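Local atomic coordinates of 457aa long hypothetical protein (Pyrococcus horikoshii, PDB entry 2CSU), a protein that is of unknown function but joins a Rossmann-type CoA-binding domain to two flavodoxin-like domains of the succinyl-CoA synthetase-like superfamily. Residues P231-K236 with L271-I276; A163-K168 with D277-M282. All coordinates share one frame; numbering follows the deposited sequence.

In the fold
Contacts 1 and 2 lie in the same flavodoxin-like domain, their centres about 11 Å apart. Contact 1 pairs two neighbouring parallel strands of its sheet, 232-236 and 271-273. Contact 2 packs two helices, 159-171 and 276-283, on that sheet. The second of these helices follows strand 271-273 after a short turn, with Thr-275 at its N-cap, and folds back over the strand it leaves: Ala-273 CB is 3.3 Å from Met-279 N, and Leu-271 CB 3.6 Å from Met-282 CE. Leu-271 and Ala-273 thus take part in the strand pairing and pack against helix 276-283. Each contact also reaches the second subunit, through Thr-275 and Ile-276 in contact 1 and Tyr-167, Lys-168 and Asp-277 in contact 2.

Contact 1. Residues P231-K236 with L271-I276; sequences PIIALK and LVANTI
Three backbone hydrogen bonds tie Ile-232 and Ala-234 to Leu-271 and Ala-273 in a parallel ladder. Leu-271 N donates to Ile-232 O at 3.0 Å, and Ala-234 N to Leu-271 O at 2.9 Å. The third, from Ala-273 N to Ala-234 O at 3.0 Å, is nearly straight at the hydrogen (173°), yet the donor stands 38° above the carbonyl plane. Beyond it the strands diverge, and water 1 takes over: it accepts from Lys-236 N and donates to Ala-273 O, bridging two backbone groups that no longer meet directly. A CA-H...O contact backs up the ladder, with Ile-233 CA 3.3 Å from Leu-271 O.

Apolar packing divides between the two faces of the sheet. Ile-233, Leu-235, Leu-271 and Ala-273 share the face covered by helix 276-283. There Ile-233 CG2, anti to the backbone N, lies 3.9 Å from Ala-273 CB. Leu-235 does the most at the far end: its CG is also anti to the backbone N (chi1 168°), which carries the two methyls over the turn that follows the strand. CD1 rests 3.4 Å from Ala-273 O and against the Asn-274 backbone, while CD2 touches Ile-276 CG1 at 4.1 Å. Ala-234 and Val-272 look to the other face, where Val-272 packs on Glu-262 and Phe-265 of helix 258-267.

Thr-275 is the N-cap of helix 276-283, its OG1 accepting from Glu-278 N. Strand 232-236 also bonds to strand 205-210, so it is an inner strand with a parallel neighbour on each flank. Although residues 239-256 are not modelled, the order strand, helix 258-267, parallel neighbouring strand is that of a beta-alpha-beta crossover, the building element of a flavodoxin-like fold.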
ATOM      1  N   PRO A 231      -0.759  14.406 -19.483  1.00 28.39           N
ATOM      2  CA  PRO A 231      -0.384  14.794 -18.127  1.00 26.80           C
ATOM      3  C   PRO A 231       0.997  14.383 -17.621  1.00 26.76           C
ATOM      4  O   PRO A 231       1.584  13.374 -18.038  1.00 25.86           O
ATOM      5  CB  PRO A 231      -1.526  14.225 -17.275  1.00 25.75           C
ATOM      6  CG  PRO A 231      -1.941  13.039 -18.018  1.00 26.55           C
ATOM      7  CD  PRO A 231      -1.924  13.506 -19.459  1.00 28.01           C
ATOM      8  N   ILE A 232       1.507  15.213 -16.722  1.00 25.52           N
ATOM      9  CA  ILE A 232       2.794  15.006 -16.098  1.00 25.49           C
ATOM     10  C   ILE A 232       2.564  15.101 -14.591  1.00 25.04           C
ATOM     11  O   ILE A 232       1.993  16.075 -14.112  1.00 25.60           O
ATOM     12  CB  ILE A 232       3.796  16.087 -16.561  1.00 24.92           C
ATOM     13  CG1 ILE A 232       4.022  15.959 -18.075  1.00 25.52           C
ATOM     14  CG2 ILE A 232       5.093  15.969 -15.780  1.00 25.58           C
ATOM     15  CD1 ILE A 232       4.858  17.062 -18.699  1.00 25.21           C
ATOM     16  N   ILE A 233       2.988  14.072 -13.858  1.00 25.39           N
ATOM     17  CA  ILE A 233       2.832  14.027 -12.406  1.00 25.42           C
ATOM     18  C   ILE A 233       4.226  14.008 -11.769  1.00 26.53           C
ATOM     19  O   ILE A 233       5.017  13.092 -12.027  1.00 26.49           O
ATOM     20  CB  ILE A 233       2.061  12.752 -11.940  1.00 25.19           C
ATOM     21  CG1 ILE A 233       0.675  12.677 -12.587  1.00 24.89           C
ATOM     22  CG2 ILE A 233       1.859  12.792 -10.432  1.00 23.18           C
ATOM     23  CD1 ILE A 233       0.681  12.527 -14.082  1.00 26.04           C
ATOM     24  N   ALA A 234       4.517  15.012 -10.938  1.00 26.54           N
ATOM     25  CA  ALA A 234       5.819  15.116 -10.283  1.00 26.95           C
ATOM     26  C   ALA A 234       5.798  14.975  -8.769  1.00 26.94           C
ATOM     27  O   ALA A 234       4.993  15.596  -8.080  1.00 27.02           O
ATOM     28  CB  ALA A 234       6.486  16.441 -10.648  1.00 26.48           C
ATOM     29  N   LEU A 235       6.699  14.142  -8.267  1.00 27.35           N
ATOM     30  CA  LEU A 235       6.870  13.919  -6.836  1.00 28.49           C
ATOM     31  C   LEU A 235       8.210  14.603  -6.563  1.00 30.25           C
ATOM     32  O   LEU A 235       9.257  14.132  -7.009  1.00 29.71           O
ATOM     33  CB  LEU A 235       6.957  12.413  -6.518  1.00 28.12           C
ATOM     34  CG  LEU A 235       7.420  12.024  -5.094  1.00 28.56           C
ATOM     35  CD1 LEU A 235       6.500  12.658  -4.046  1.00 27.36           C
ATOM     36  CD2 LEU A 235       7.439  10.499  -4.944  1.00 26.41           C
ATOM     37  N   LYS A 236       8.165  15.736  -5.870  1.00 32.58           N
ATOM     38  CA  LYS A 236       9.364  16.507  -5.560  1.00 34.90           C
ATOM     39  C   LYS A 236       9.847  16.239  -4.136  1.00 36.21           C
ATOM     40  O   LYS A 236       9.124  16.391  -3.161  1.00 36.80           O
ATOM     41  CB  LYS A 236       9.051  17.995  -5.729  1.00 35.52           C
ATOM     42  CG  LYS A 236      10.205  18.888  -5.255  1.00 36.83           C
ATOM     43  CD  LYS A 236      11.334  18.980  -6.284  1.00 36.34           C
ATOM     44  CE  LYS A 236      12.458  19.925  -5.844  1.00 36.77           C
ATOM     45  NZ  LYS A 236      13.308  19.260  -4.856  1.00 37.20           N
ATOM     46  N   LEU A 271       0.858  18.254 -12.425  1.00 30.14           N
ATOM     47  CA  LEU A 271       0.125  17.806 -11.248  1.00 29.23           C
ATOM     48  C   LEU A 271       1.148  17.341 -10.228  1.00 29.79           C
ATOM     49  O   LEU A 271       2.127  16.679 -10.571  1.00 29.86           O
ATOM     50  CB  LEU A 271      -0.837  16.670 -11.627  1.00 28.53           C
ATOM     51  CG  LEU A 271      -1.615  16.922 -12.933  1.00 27.95           C
ATOM     52  CD1 LEU A 271      -2.530  15.748 -13.247  1.00 28.29           C
ATOM     53  CD2 LEU A 271      -2.405  18.219 -12.818  1.00 28.15           C
ATOM     54  N   VAL A 272       0.929  17.692  -8.970  1.00 29.53           N
ATOM     55  CA  VAL A 272       1.872  17.324  -7.936  1.00 29.99           C
ATOM     56  C   VAL A 272       1.400  16.195  -7.037  1.00 29.49           C
ATOM     57  O   VAL A 272       0.248  16.137  -6.645  1.00 28.69           O
ATOM     58  CB  VAL A 272       2.241  18.558  -7.053  1.00 30.55           C
ATOM     59  CG1 VAL A 272       3.064  18.120  -5.848  1.00 31.33           C
ATOM     60  CG2 VAL A 272       3.024  19.576  -7.884  1.00 30.74           C
ATOM     61  N   ALA A 273       2.320  15.293  -6.726  1.00 29.32           N
ATOM     62  CA  ALA A 273       2.026  14.177  -5.849  1.00 28.73           C
ATOM     63  C   ALA A 273       2.936  14.381  -4.646  1.00 28.54           C
ATOM     64  O   ALA A 273       4.038  14.916  -4.790  1.00 27.83           O
ATOM     65  CB  ALA A 273       2.349  12.841  -6.554  1.00 27.89           C
ATOM     66  N   ASN A 274       2.490  13.973  -3.466  1.00 29.28           N
ATOM     67  CA  ASN A 274       3.318  14.134  -2.280  1.00 30.08           C
ATOM     68  C   ASN A 274       3.849  12.803  -1.784  1.00 30.89           C
ATOM     69  O   ASN A 274       4.631  12.773  -0.839  1.00 31.93           O
ATOM     70  CB  ASN A 274       2.542  14.833  -1.176  1.00 31.92           C
ATOM     71  CG  ASN A 274       1.802  16.049  -1.684  1.00 32.18           C
ATOM     72  OD1 ASN A 274       2.416  17.008  -2.177  1.00 32.07           O
ATOM     73  ND2 ASN A 274       0.476  16.017  -1.585  1.00 31.71           N
ATOM     74  N   THR A 275       3.406  11.708  -2.407  1.00 29.95           N
ATOM     75  CA  THR A 275       3.896  10.376  -2.054  1.00 29.19           C
ATOM     76  C   THR A 275       4.054   9.528  -3.316  1.00 28.18           C
ATOM     77  O   THR A 275       3.550   9.874  -4.392  1.00 28.69           O
ATOM     78  CB  THR A 275       2.952   9.592  -1.106  1.00 29.26           C
ATOM     79  OG1 THR A 275       1.802   9.153  -1.833  1.00 30.09           O
ATOM     80  CG2 THR A 275       2.522  10.450   0.091  1.00 30.04           C
ATOM     81  N   ILE A 276       4.763   8.416  -3.171  1.00 27.25           N
ATOM     82  CA  ILE A 276       4.981   7.490  -4.260  1.00 25.41           C
ATOM     83  C   ILE A 276       3.613   7.048  -4.765  1.00 24.76           C
ATOM     84  O   ILE A 276       3.286   7.227  -5.944  1.00 25.20           O
ATOM     85  CB  ILE A 276       5.801   6.272  -3.754  1.00 26.02           C
ATOM     86  CG1 ILE A 276       7.233   6.720  -3.455  1.00 26.36           C
ATOM     87  CG2 ILE A 276       5.820   5.148  -4.799  1.00 25.82           C
ATOM     88  CD1 ILE A 276       8.028   5.728  -2.573  1.00 27.73           C
TER
HETATM   89  O   HOH W   1       5.890  16.941  -4.364  1.00 38.07           O

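Contact 2. Residues A163-K168 with D277-M282; sequences AGIVYK and DEMLSM
The carboxylate of Asp-277 is the flat group that meets Lys-168 across the two helices. Lys-168 NZ reaches OD1 of Asp-277 on its syn side at 2.9 Å, 33° out of the carboxylate plane, in a salt bridge. A second bond from NZ, to Asp-277 OD2, is weak, and the position of OD2 is less certain. The Tyr-167 ring, by contrast, is turned to its own helix: Ala-163 O stands 3.1 Å above one ring face, over the centre.

The lysine bridges a wide gap, for the axes of segments 163-168 and 277-282 come no closer than 12.3 Å, at 56° to each other. Its chain leaves with CG anti to the backbone N and stays extended until a bend at chi4 (-67°), meeting the aspartate side chain at about a right angle. The ammonium group also forms a salt bridge with Glu-172, so it is shared by two acids. Arg-433 of the second subunit approaches Asp-277 OD2 in a salt bridge that is doubtful, because the place of OD2 is unsure.

Beside the salt bridge the gap is filled by hydrocarbon. Ile-165 splits its branches: CD1 meets the methyl CE of Met-279, a selenomethionine, at 4.1 Å, and CG2 lies 4.2 Å from Leu-280 CD2. Ile-165 crosses Met-279 almost perpendicularly. Farther along, Lys-168 CD passes Leu-280 CD1 at 4.4 Å, linking the apolar patch to the ion pair.

On the sheet side, Ile-165 and Met-279 both rest on Phe-154 of strand 152-156, and Met-279 also covers Ala-273 of strand 271-273. Helix 434-450 touches helix 276-283 through Asp-277, Ser-281 and Met-282, while Val-415 and Glu-432 of the second subunit pack on Tyr-167 and Lys-168.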
ATOM      1  N   ALA A 163      14.296   1.522  -8.717  1.00 23.94           N
ATOM      2  CA  ALA A 163      14.213   0.075  -8.546  1.00 23.56           C
ATOM      3  C   ALA A 163      13.126  -0.335  -7.548  1.00 23.39           C
ATOM      4  O   ALA A 163      12.338  -1.255  -7.803  1.00 23.31           O
ATOM      5  CB  ALA A 163      15.558  -0.469  -8.091  1.00 24.47           C
ATOM      6  N   GLY A 164      13.087   0.350  -6.410  1.00 22.65           N
ATOM      7  CA  GLY A 164      12.109   0.027  -5.393  1.00 22.58           C
ATOM      8  C   GLY A 164      10.675   0.193  -5.861  1.00 22.68           C
ATOM      9  O   GLY A 164       9.789  -0.551  -5.448  1.00 24.34           O
ATOM     10  N   ILE A 165      10.446   1.181  -6.711  1.00 22.81           N
ATOM     11  CA  ILE A 165       9.118   1.435  -7.231  1.00 22.79           C
ATOM     12  C   ILE A 165       8.785   0.348  -8.259  1.00 23.16           C
ATOM     13  O   ILE A 165       7.676  -0.163  -8.284  1.00 23.65           O
ATOM     14  CB  ILE A 165       9.036   2.886  -7.820  1.00 21.49           C
ATOM     15  CG1 ILE A 165       8.964   3.881  -6.656  1.00 21.47           C
ATOM     16  CG2 ILE A 165       7.814   3.058  -8.714  1.00 21.83           C
ATOM     17  CD1 ILE A 165       9.020   5.349  -7.052  1.00 19.04           C
ATOM     18  N   VAL A 166       9.757  -0.029  -9.082  1.00 23.36           N
ATOM     19  CA  VAL A 166       9.532  -1.088 -10.057  1.00 22.92           C
ATOM     20  C   VAL A 166       9.083  -2.350  -9.316  1.00 23.00           C
ATOM     21  O   VAL A 166       8.095  -2.980  -9.696  1.00 22.67           O
ATOM     22  CB  VAL A 166      10.813  -1.365 -10.871  1.00 24.09           C
ATOM     23  CG1 VAL A 166      10.672  -2.643 -11.682  1.00 23.93           C
ATOM     24  CG2 VAL A 166      11.085  -0.199 -11.807  1.00 24.01           C
ATOM     25  N   TYR A 167       9.781  -2.710  -8.243  1.00 23.41           N
ATOM     26  CA  TYR A 167       9.401  -3.898  -7.479  1.00 24.35           C
ATOM     27  C   TYR A 167       8.030  -3.705  -6.880  1.00 24.93           C
ATOM     28  O   TYR A 167       7.243  -4.646  -6.791  1.00 26.32           O
ATOM     29  CB  TYR A 167      10.389  -4.191  -6.342  1.00 24.19           C
ATOM     30  CG  TYR A 167      11.832  -4.241  -6.782  1.00 24.25           C
ATOM     31  CD1 TYR A 167      12.164  -4.550  -8.101  1.00 24.48           C
ATOM     32  CD2 TYR A 167      12.868  -3.967  -5.884  1.00 24.01           C
ATOM     33  CE1 TYR A 167      13.484  -4.581  -8.523  1.00 23.31           C
ATOM     34  CE2 TYR A 167      14.199  -4.000  -6.302  1.00 23.70           C
ATOM     35  CZ  TYR A 167      14.493  -4.306  -7.621  1.00 23.70           C
ATOM     36  OH  TYR A 167      15.792  -4.326  -8.053  1.00 21.10           O
ATOM     37  N   LYS A 168       7.748  -2.477  -6.452  1.00 25.16           N
ATOM     38  CA  LYS A 168       6.464  -2.171  -5.857  1.00 24.74           C
ATOM     39  C   LYS A 168       5.337  -2.429  -6.838  1.00 25.42           C
ATOM     40  O   LYS A 168       4.430  -3.206  -6.561  1.00 24.85           O
ATOM     41  CB  LYS A 168       6.418  -0.709  -5.412  1.00 25.71           C
ATOM     42  CG  LYS A 168       5.108  -0.319  -4.711  1.00 25.30           C
ATOM     43  CD  LYS A 168       5.149   1.128  -4.224  1.00 25.26           C
ATOM     44  CE  LYS A 168       4.139   1.382  -3.113  1.00 26.41           C
ATOM     45  NZ  LYS A 168       2.714   1.294  -3.509  1.00 27.89           N
ATOM     46  N   ASP A 277       2.802   6.515  -3.855  1.00 24.18           N
ATOM     47  CA  ASP A 277       1.474   6.036  -4.193  1.00 25.54           C
ATOM     48  C   ASP A 277       0.593   7.048  -4.902  1.00 26.04           C
ATOM     49  O   ASP A 277      -0.147   6.683  -5.813  1.00 26.32           O
ATOM     50  CB  ASP A 277       0.775   5.477  -2.946  1.00 25.43           C
ATOM     51  CG  ASP A 277       1.029   3.981  -2.773  1.00 26.64           C
ATOM     52  OD1 ASP A 277       0.594   3.220  -3.654  1.00 28.58           O
ATOM     53  OD2 ASP A 277       1.661   3.562  -1.781  1.00 24.52           O
ATOM     54  N   GLU A 278       0.678   8.317  -4.512  1.00 25.91           N
ATOM     55  CA  GLU A 278      -0.119   9.339  -5.171  1.00 26.66           C
ATOM     56  C   GLU A 278       0.368   9.524  -6.593  1.00 25.72           C
ATOM     57  O   GLU A 278      -0.434   9.629  -7.518  1.00 25.87           O
ATOM     58  CB  GLU A 278      -0.024  10.683  -4.435  1.00 27.78           C
ATOM     59  CG  GLU A 278      -0.617  10.684  -3.031  1.00 30.30           C
ATOM     60  CD  GLU A 278      -0.655  12.087  -2.421  1.00 31.91           C
ATOM     61  OE1 GLU A 278      -0.205  13.054  -3.086  1.00 32.01           O
ATOM     62  OE2 GLU A 278      -1.135  12.218  -1.274  1.00 33.81           O
HETATM   63  N   MSE A 279       1.687   9.593  -6.756  1.00 25.05           N
HETATM   64  CA  MSE A 279       2.307   9.771  -8.070  1.00 23.46           C
HETATM   65  C   MSE A 279       1.825   8.663  -9.016  1.00 22.79           C
HETATM   66  O   MSE A 279       1.393   8.929 -10.135  1.00 22.71           O
HETATM   67  CB  MSE A 279       3.854   9.717  -7.947  1.00 23.66           C
HETATM   68  CG  MSE A 279       4.639   9.922  -9.280  1.00 25.28           C
HETATM   69 SE   MSE A 279       6.429   9.505  -9.262  1.00 26.92          SE
HETATM   70  CE  MSE A 279       6.314   7.721  -9.008  1.00 28.44           C
ATOM     71  N   LEU A 280       1.914   7.424  -8.552  1.00 22.05           N
ATOM     72  CA  LEU A 280       1.500   6.269  -9.339  1.00 21.72           C
ATOM     73  C   LEU A 280      -0.001   6.218  -9.550  1.00 22.01           C
ATOM     74  O   LEU A 280      -0.464   5.909 -10.645  1.00 22.71           O
ATOM     75  CB  LEU A 280       1.937   4.983  -8.646  1.00 21.20           C
ATOM     76  CG  LEU A 280       3.443   4.741  -8.510  1.00 20.27           C
ATOM     77  CD1 LEU A 280       3.680   3.591  -7.559  1.00 20.29           C
ATOM     78  CD2 LEU A 280       4.048   4.454  -9.874  1.00 18.66           C
ATOM     79  N   SER A 281      -0.761   6.510  -8.495  1.00 22.66           N
ATOM     80  CA  SER A 281      -2.212   6.462  -8.578  1.00 23.14           C
ATOM     81  C   SER A 281      -2.740   7.509  -9.547  1.00 24.07           C
ATOM     82  O   SER A 281      -3.675   7.245 -10.316  1.00 23.96           O
ATOM     83  CB  SER A 281      -2.837   6.669  -7.196  1.00 23.96           C
ATOM     84  OG  SER A 281      -2.308   5.769  -6.230  1.00 23.31           O
HETATM   85  N   MSE A 282      -2.117   8.684  -9.523  1.00 23.86           N
HETATM   86  CA  MSE A 282      -2.582   9.788 -10.354  1.00 24.85           C
HETATM   87  C   MSE A 282      -2.209   9.590 -11.825  1.00 23.40           C
HETATM   88  O   MSE A 282      -2.892  10.030 -12.738  1.00 23.23           O
HETATM   89  CB  MSE A 282      -1.942  11.078  -9.837  1.00 26.06           C
HETATM   90  CG  MSE A 282      -2.634  11.615  -8.582  1.00 30.75           C
HETATM   91 SE   MSE A 282      -1.711  12.952  -7.812  1.00 37.56          SE
HETATM   92  CE  MSE A 282      -1.568  14.017  -9.255  1.00 29.44           C
TER